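Local coordinates for cation efflux system protein CusF (Escherichia coli, PDB 3E6Z) that binds one copper ion per polypeptide as a periplasmic metallochaperone of the Cus system, which gives resistance to copper and silver, at residues D29-A32 against A33-A36. The protein carries 1 engineered substitution. Numbering follows the deposited sequence.
Engineered in segment 33-36: A36 (natural residue Trp).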
loop_
_atom_site.group_PDB
_atom_site.type_symbol
_atom_site.label_atom_id
_atom_site.label_comp_id
_atom_site.label_asym_id
_atom_site.label_seq_id
_atom_site.Cartn_x
_atom_site.Cartn_y
_atom_site.Cartn_z
ATOM N N ASP A 29 8.352 -1.590 3.855
ATOM C CA ASP A 29 9.634 -1.037 4.351
ATOM C C ASP A 29 9.331 0.149 5.218
ATOM O O ASP A 29 8.198 0.681 5.214
ATOM C CB ASP A 29 10.483 -0.669 3.157
ATOM C CG ASP A 29 10.695 -1.874 2.256
ATOM O OD1 ASP A 29 11.045 -3.008 2.834
ATOM O OD2 ASP A 29 10.649 -1.711 1.058
ATOM N N PRO A 30 10.301 0.602 6.030
ATOM C CA PRO A 30 10.018 1.818 6.840
ATOM C C PRO A 30 9.521 2.955 5.941
ATOM O O PRO A 30 9.987 3.140 4.787
ATOM C CB PRO A 30 11.374 2.102 7.518
ATOM C CG PRO A 30 12.072 0.764 7.525
ATOM C CD PRO A 30 11.669 0.121 6.228
ATOM N N ILE A 31 8.627 3.728 6.543
ATOM C CA ILE A 31 8.069 4.901 5.780
ATOM C C ILE A 31 8.462 6.218 6.498
ATOM O O ILE A 31 7.858 6.542 7.544
ATOM C CB ILE A 31 6.553 4.867 5.656
ATOM C CG1 ILE A 31 6.036 3.509 5.091
ATOM C CG2 ILE A 31 6.093 6.052 4.702
ATOM C CD1 ILE A 31 4.600 3.381 5.096
ATOM N N ALA A 32 9.407 6.930 5.941
ATOM C CA ALA A 32 9.938 8.140 6.564
ATOM C C ALA A 32 8.879 9.164 6.845
ATOM O O ALA A 32 8.899 9.809 7.937
ATOM C CB ALA A 32 11.044 8.743 5.634
ATOM N N ALA A 33 7.980 9.420 5.888
ATOM C CA ALA A 33 7.082 10.569 6.008
ATOM C C ALA A 33 6.206 10.461 7.210
ATOM O O ALA A 33 5.712 11.506 7.698
ATOM C CB ALA A 33 6.220 10.718 4.792
ATOM N N VAL A 34 5.892 9.276 7.678
ATOM C CA VAL A 34 5.036 9.049 8.795
ATOM C C VAL A 34 5.769 8.409 9.978
ATOM O O VAL A 34 5.150 7.941 10.930
ATOM C CB VAL A 34 3.755 8.259 8.435
ATOM C CG1 VAL A 34 2.897 9.041 7.459
ATOM C CG2 VAL A 34 4.091 6.880 7.880
ATOM N N ASN A 35 7.105 8.342 9.900
ATOM C CA ASN A 35 7.926 7.717 10.967
ATOM C C ASN A 35 7.379 6.321 11.319
ATOM O O ASN A 35 7.180 5.995 12.487
ATOM C CB ASN A 35 8.042 8.624 12.178
ATOM C CG ASN A 35 8.892 9.851 11.871
ATOM O OD1 ASN A 35 10.033 9.741 11.422
ATOM N ND2 ASN A 35 8.328 11.050 12.123
ATOM N N ALA A 36 7.176 5.493 10.289
ATOM C CA ALA A 36 6.731 4.066 10.499
ATOM C C ALA A 36 7.897 3.156 10.327
ATOM O O ALA A 36 8.731 3.387 9.412
ATOM C CB ALA A 36 5.694 3.716 9.505
#
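A33, together with A32, holds the central place of a type I turn whose ends, I31 and V34, meet across it. At V34 the amide N lies 3.4 Å from I31 O, a weak hydrogen bond that closes the turn. The side chain of V34 runs alongside that of I31, both pointing the same way: methyl CG2 of V34 packs 3.8 Å from CG2 of I31. With CG2 of I31 anti to the backbone N, beside the carbonyl carbon, this methyl is turned to V34. I8 of strand 8-18 touches both side chains and A10 touches I31, placing the loop against that strand of the OB-fold barrel. N35 takes a left-handed backbone conformation (phi 50°, psi 51°), and its N donates to A32 O at 3.0 Å. A32 to A35 thus make a four-residue hairpin loop between strands 23-28 and 39-44, closed by the pairing of I31 with A36; N35, at the bulge position, fits a G1 beta bulge. A36, an engineered alanine in place of the natural tryptophan, forms an antiparallel hydrogen-bonded pair with I31. Its N reaches I31 O at 3.0 Å, while its O accepts from I31 N at 2.9 Å. Carbon CB of A36 rests 4.1 Å from CB of I31, and this methyl lies about 5 Å from the copper(II) ion bound by H28, M39 and M41.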